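Local coordinates for protein alanine racemase (Acinetobacter baumannii, PDB 4QHR) that belongs to the alanine racemase family, pairing an N-terminal TIM-barrel domain that carries a pyridoxal-phosphate-modified lysine with a beta-rich C-terminal domain, at residues L126-I140 and L169-K181. Residues are numbered along the deposited sequence; the frame is centred on the assembly and turned at random.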
loop_
_atom_site.group_PDB
_atom_site.type_symbol
_atom_site.label_atom_id
_atom_site.label_comp_id
_atom_site.label_asym_id
_atom_site.label_seq_id
_atom_site.Cartn_x
_atom_site.Cartn_y
_atom_site.Cartn_z
ATOM N N LEU A 126 30.380 -4.320 -1.847
ATOM C CA LEU A 126 30.761 -5.436 -2.672
ATOM C C LEU A 126 29.548 -6.072 -3.322
ATOM O O LEU A 126 28.537 -6.365 -2.665
ATOM C CB LEU A 126 31.392 -6.509 -1.791
ATOM C CG LEU A 126 31.858 -7.853 -2.395
ATOM C CD1 LEU A 126 33.016 -7.647 -3.362
ATOM C CD2 LEU A 126 32.233 -8.827 -1.297
ATOM N N ASN A 127 29.678 -6.313 -4.611
ATOM C CA ASN A 127 28.763 -7.212 -5.322
ATOM C C ASN A 127 29.476 -8.553 -5.361
ATOM O O ASN A 127 30.455 -8.733 -6.130
ATOM C CB ASN A 127 28.520 -6.705 -6.731
ATOM C CG ASN A 127 27.808 -7.715 -7.618
ATOM O OD1 ASN A 127 27.290 -8.768 -7.181
ATOM N ND2 ASN A 127 27.748 -7.377 -8.864
ATOM N N SER A 128 29.003 -9.474 -4.546
ATOM C CA SER A 128 29.623 -10.790 -4.427
ATOM C C SER A 128 28.794 -11.867 -5.101
ATOM O O SER A 128 29.059 -13.066 -4.893
ATOM C CB SER A 128 29.788 -11.141 -2.940
ATOM O OG SER A 128 28.566 -11.069 -2.220
ATOM N N GLY A 129 27.775 -11.460 -5.882
ATOM C CA GLY A 129 26.828 -12.426 -6.480
ATOM C C GLY A 129 25.379 -11.976 -6.614
ATOM O O GLY A 129 24.666 -12.489 -7.446
ATOM N N MET A 130 24.914 -11.020 -5.822
ATOM C CA MET A 130 23.532 -10.609 -5.975
ATOM C C MET A 130 23.327 -9.927 -7.336
ATOM O O MET A 130 22.259 -10.017 -7.929
ATOM C CB MET A 130 23.121 -9.696 -4.827
ATOM C CG MET A 130 21.621 -9.436 -4.772
ATOM S SD MET A 130 21.045 -9.330 -3.066
ATOM C CE MET A 130 21.570 -7.680 -2.625
ATOM N N ASN A 131 24.364 -9.249 -7.823
ATOM C CA ASN A 131 24.316 -8.467 -9.063
ATOM C C ASN A 131 23.356 -7.247 -9.041
ATOM O O ASN A 131 23.009 -6.676 -10.120
ATOM C CB ASN A 131 24.128 -9.398 -10.286
ATOM C CG ASN A 131 25.445 -10.050 -10.722
ATOM O OD1 ASN A 131 26.450 -9.358 -10.927
ATOM N ND2 ASN A 131 25.449 -11.381 -10.871
ATOM N N ARG A 132 22.969 -6.821 -7.826
ATOM C CA ARG A 132 22.257 -5.563 -7.648
ATOM C C ARG A 132 23.324 -4.463 -7.642
ATOM O O ARG A 132 23.766 -4.022 -8.711
ATOM C CB ARG A 132 21.384 -5.559 -6.386
ATOM N N LEU A 133 23.743 -4.015 -6.457
ATOM C CA LEU A 133 24.685 -2.892 -6.355
ATOM C C LEU A 133 26.034 -3.394 -5.915
ATOM O O LEU A 133 26.098 -4.371 -5.212
ATOM C CB LEU A 133 24.204 -1.877 -5.323
ATOM C CG LEU A 133 22.864 -1.193 -5.598
ATOM C CD1 LEU A 133 22.662 -0.138 -4.532
ATOM C CD2 LEU A 133 22.766 -0.551 -6.986
ATOM N N GLY A 134 27.094 -2.721 -6.331
ATOM C CA GLY A 134 28.406 -2.942 -5.733
ATOM C C GLY A 134 29.544 -3.096 -6.731
ATOM O O GLY A 134 29.316 -3.275 -7.920
ATOM N N PHE A 135 30.761 -2.977 -6.207
ATOM C CA PHE A 135 31.968 -3.242 -6.980
ATOM C C PHE A 135 32.247 -4.719 -6.949
ATOM O O PHE A 135 32.039 -5.357 -5.951
ATOM C CB PHE A 135 33.160 -2.516 -6.418
ATOM C CG PHE A 135 33.044 -1.037 -6.521
ATOM C CD1 PHE A 135 33.366 -0.373 -7.711
ATOM C CD2 PHE A 135 32.594 -0.284 -5.428
ATOM C CE1 PHE A 135 33.255 0.996 -7.806
ATOM C CE2 PHE A 135 32.483 1.097 -5.540
ATOM C CZ PHE A 135 32.809 1.733 -6.734
ATOM N N LYS A 136 32.727 -5.245 -8.053
ATOM C CA LYS A 136 33.080 -6.662 -8.127
ATOM C C LYS A 136 34.517 -6.897 -7.645
ATOM O O LYS A 136 35.298 -5.961 -7.490
ATOM C CB LYS A 136 32.928 -7.148 -9.577
ATOM C CG LYS A 136 31.485 -7.245 -10.009
ATOM C CD LYS A 136 31.242 -7.189 -11.515
ATOM C CE LYS A 136 29.773 -7.471 -11.822
ATOM N NZ LYS A 136 29.460 -7.644 -13.273
ATOM N N ASP A 137 34.840 -8.154 -7.401
ATOM C CA ASP A 137 36.197 -8.580 -7.100
ATOM C C ASP A 137 36.799 -8.859 -8.470
ATOM O O ASP A 137 36.236 -9.709 -9.151
ATOM C CB ASP A 137 36.144 -9.850 -6.251
ATOM C CG ASP A 137 37.522 -10.424 -5.960
ATOM O OD1 ASP A 137 38.530 -9.850 -6.402
ATOM O OD2 ASP A 137 37.581 -11.444 -5.256
ATOM N N PRO A 138 37.919 -8.244 -8.871
ATOM C CA PRO A 138 38.880 -7.543 -7.963
ATOM C C PRO A 138 38.859 -6.035 -7.915
ATOM O O PRO A 138 39.605 -5.482 -7.111
ATOM C CB PRO A 138 40.258 -7.988 -8.521
ATOM C CG PRO A 138 40.010 -8.153 -9.990
ATOM C CD PRO A 138 38.598 -8.708 -10.113
ATOM N N GLU A 139 38.022 -5.378 -8.717
ATOM C CA GLU A 139 37.954 -3.920 -8.760
ATOM C C GLU A 139 37.787 -3.230 -7.425
ATOM O O GLU A 139 38.320 -2.155 -7.225
ATOM C CB GLU A 139 36.784 -3.454 -9.606
ATOM N N ILE A 140 37.025 -3.842 -6.533
ATOM C CA ILE A 140 36.785 -3.311 -5.196
ATOM C C ILE A 140 38.079 -3.134 -4.401
ATOM O O ILE A 140 38.190 -2.235 -3.590
ATOM C CB ILE A 140 35.756 -4.152 -4.401
ATOM C CG1 ILE A 140 35.228 -3.335 -3.213
ATOM C CG2 ILE A 140 36.330 -5.444 -3.874
ATOM C CD1 ILE A 140 34.003 -3.907 -2.522
ATOM N N LEU A 169 24.643 -20.100 -2.513
ATOM C CA LEU A 169 25.185 -18.768 -2.762
ATOM C C LEU A 169 25.578 -18.084 -1.439
ATOM O O LEU A 169 26.422 -17.198 -1.462
ATOM C CB LEU A 169 24.201 -17.905 -3.542
ATOM C CG LEU A 169 24.647 -16.505 -4.012
ATOM C CD1 LEU A 169 25.806 -16.535 -5.011
ATOM C CD2 LEU A 169 23.458 -15.751 -4.610
ATOM N N ASN A 170 25.003 -18.489 -0.304
ATOM C CA ASN A 170 25.471 -17.972 0.995
ATOM C C ASN A 170 26.974 -18.277 1.223
ATOM O O ASN A 170 27.709 -17.387 1.625
ATOM C CB ASN A 170 24.593 -18.453 2.171
ATOM C CG ASN A 170 23.147 -17.909 2.106
ATOM O OD1 ASN A 170 22.892 -16.802 1.613
ATOM N ND2 ASN A 170 22.212 -18.682 2.618
ATOM N N GLU A 171 27.441 -19.502 0.952
ATOM C CA GLU A 171 28.893 -19.809 1.102
ATOM C C GLU A 171 29.746 -19.050 0.101
ATOM O O GLU A 171 30.790 -18.487 0.469
ATOM C CB GLU A 171 29.204 -21.313 1.022
ATOM C CG GLU A 171 28.949 -22.078 2.303
ATOM C CD GLU A 171 29.779 -21.595 3.486
ATOM O OE1 GLU A 171 30.948 -21.198 3.287
ATOM O OE2 GLU A 171 29.258 -21.614 4.625
ATOM N N GLN A 172 29.331 -19.008 -1.159
ATOM C CA GLN A 172 30.078 -18.242 -2.149
ATOM C C GLN A 172 30.260 -16.770 -1.671
ATOM O O GLN A 172 31.338 -16.190 -1.775
ATOM C CB GLN A 172 29.378 -18.278 -3.509
ATOM C CG GLN A 172 30.079 -17.446 -4.588
ATOM C CD GLN A 172 29.215 -17.186 -5.826
ATOM O OE1 GLN A 172 28.763 -18.118 -6.482
ATOM N NE2 GLN A 172 28.995 -15.899 -6.154
ATOM N N GLN A 173 29.182 -16.185 -1.162
ATOM C CA GLN A 173 29.210 -14.830 -0.651
ATOM C C GLN A 173 30.064 -14.703 0.625
ATOM O O GLN A 173 30.776 -13.710 0.757
ATOM C CB GLN A 173 27.793 -14.317 -0.391
ATOM C CG GLN A 173 27.023 -13.902 -1.634
ATOM C CD GLN A 173 25.831 -13.033 -1.269
ATOM O OE1 GLN A 173 24.751 -13.530 -0.915
ATOM N NE2 GLN A 173 26.037 -11.718 -1.300
ATOM N N LYS A 174 29.996 -15.669 1.558
ATOM C CA LYS A 174 30.805 -15.566 2.785
ATOM C C LYS A 174 32.285 -15.543 2.391
ATOM O O LYS A 174 33.021 -14.644 2.800
ATOM C CB LYS A 174 30.511 -16.677 3.794
ATOM N N GLN A 175 32.692 -16.515 1.561
ATOM C CA GLN A 175 34.093 -16.677 1.125
ATOM C C GLN A 175 34.593 -15.490 0.299
ATOM O O GLN A 175 35.738 -15.033 0.464
ATOM C CB GLN A 175 34.290 -18.025 0.370
ATOM C CG GLN A 175 34.768 -19.238 1.187
ATOM C CD GLN A 175 34.168 -19.383 2.592
ATOM O OE1 GLN A 175 34.895 -19.499 3.578
ATOM N NE2 GLN A 175 32.845 -19.392 2.687
ATOM N N GLN A 176 33.751 -14.965 -0.577
ATOM C CA GLN A 176 34.110 -13.756 -1.308
ATOM C C GLN A 176 34.376 -12.580 -0.311
ATOM O O GLN A 176 35.403 -11.880 -0.393
ATOM C CB GLN A 176 33.021 -13.439 -2.323
ATOM C CG GLN A 176 33.300 -12.252 -3.199
ATOM C CD GLN A 176 32.834 -12.457 -4.624
ATOM O OE1 GLN A 176 32.207 -13.464 -4.942
ATOM N NE2 GLN A 176 33.132 -11.495 -5.492
ATOM N N PHE A 177 33.475 -12.399 0.644
ATOM C CA PHE A 177 33.614 -11.364 1.657
ATOM C C PHE A 177 34.885 -11.524 2.523
ATOM O O PHE A 177 35.581 -10.536 2.770
ATOM C CB PHE A 177 32.394 -11.348 2.579
ATOM C CG PHE A 177 32.373 -10.164 3.496
ATOM C CD1 PHE A 177 32.016 -8.930 3.011
ATOM C CD2 PHE A 177 32.731 -10.288 4.837
ATOM C CE1 PHE A 177 31.996 -7.837 3.842
ATOM C CE2 PHE A 177 32.725 -9.185 5.678
ATOM C CZ PHE A 177 32.361 -7.967 5.186
ATOM N N LEU A 178 35.178 -12.744 2.984
ATOM C CA LEU A 178 36.392 -12.999 3.806
ATOM C C LEU A 178 37.682 -12.798 3.000
ATOM O O LEU A 178 38.666 -12.286 3.520
ATOM C CB LEU A 178 36.381 -14.392 4.425
ATOM C CG LEU A 178 35.251 -14.731 5.397
ATOM C CD1 LEU A 178 35.298 -16.180 5.890
ATOM C CD2 LEU A 178 35.300 -13.767 6.571
ATOM N N HIS A 179 37.662 -13.178 1.731
ATOM C CA HIS A 179 38.803 -12.949 0.829
ATOM C C HIS A 179 39.084 -11.472 0.720
ATOM O O HIS A 179 40.239 -11.039 0.795
ATOM C CB HIS A 179 38.581 -13.580 -0.580
ATOM C CG HIS A 179 39.484 -13.033 -1.644
ATOM N ND1 HIS A 179 40.855 -13.148 -1.593
ATOM C CD2 HIS A 179 39.209 -12.359 -2.788
ATOM C CE1 HIS A 179 41.391 -12.567 -2.656
ATOM N NE2 HIS A 179 40.413 -12.075 -3.397
ATOM N N ILE A 180 38.031 -10.675 0.570
ATOM C CA ILE A 180 38.249 -9.265 0.378
ATOM C C ILE A 180 38.670 -8.643 1.691
ATOM O O ILE A 180 39.560 -7.823 1.702
ATOM C CB ILE A 180 37.030 -8.554 -0.235
ATOM C CG1 ILE A 180 36.713 -9.123 -1.629
ATOM C CG2 ILE A 180 37.327 -7.066 -0.369
ATOM C CD1 ILE A 180 37.740 -8.800 -2.706
ATOM N N LYS A 181 38.028 -9.033 2.779
ATOM C CA LYS A 181 38.377 -8.557 4.114
ATOM C C LYS A 181 39.895 -8.808 4.361
ATOM O O LYS A 181 40.664 -7.858 4.591
ATOM C CB LYS A 181 37.494 -9.255 5.139
ATOM C CG LYS A 181 37.732 -9.000 6.635
ATOM C CD LYS A 181 37.517 -7.597 7.033
ATOM C CE LYS A 181 37.127 -7.427 8.484
ATOM N NZ LYS A 181 38.268 -7.346 9.412
#
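Ser128 meets the helix 168-184 through two glutamines that grip it at different atoms. The side-chain amide of Gln173 sends an almost straight bond, 168° at the hydrogen, from NE2 to Ser128 OG over 2.8 Å, and the hydroxyl lies in the plane of that amide. Ser128 OG sits between its own backbone N and carbonyl carbon (chi1 55°), which turns the small hydroxyl to the helix. The preceding residue, Gln172, reaches out with an extended chain, and its NE2 donates 3.1 Å to Ser128 O, a more bent bond, tilted 17° from the carbonyl plane. Glutamine suits both places because its length spans the gap between helix and loop. Gly129, whose backbone angles favour glycine, has no side chain, so its CA passes close to Leu169 CD1 and Gln172 NE2. Next to Ser128 in the chain, Asn127 OD1 accepts from Gly129 N in an Asx turn and also from Asn131 N, the two donors arriving from opposite faces of its amide plane.

Farther along the helix, Gln176 lays its CG alongside Ser128 CB, at 3.7 Å, and Leu126 CD2. Leu126 CD2 also lies at the edge of the Phe177 ring, 4.3 Å from CD1, while its CD1 faces Ile180 CG1. Ile180 CD1 touches both Ile140 CG2, at 3.8 Å, and Asp137 CG. At the outer margin Asp137 OD2 lies in the plane of the His179 ring, 3.1 Å from CD2.

Leu156 of strand 154-157 packs against Ile140, Phe177 and Ile180; the loop following strand 122-125 thus joins the helix following strand 154-157 within the barrel's outer layer. Gln173 NE2 also binds His159 O and its OE1 accepts from Ala161 N, so the amide holding Ser128 is fixed in rotation: a two-point amide grip beside an apolar patch that includes Phe177.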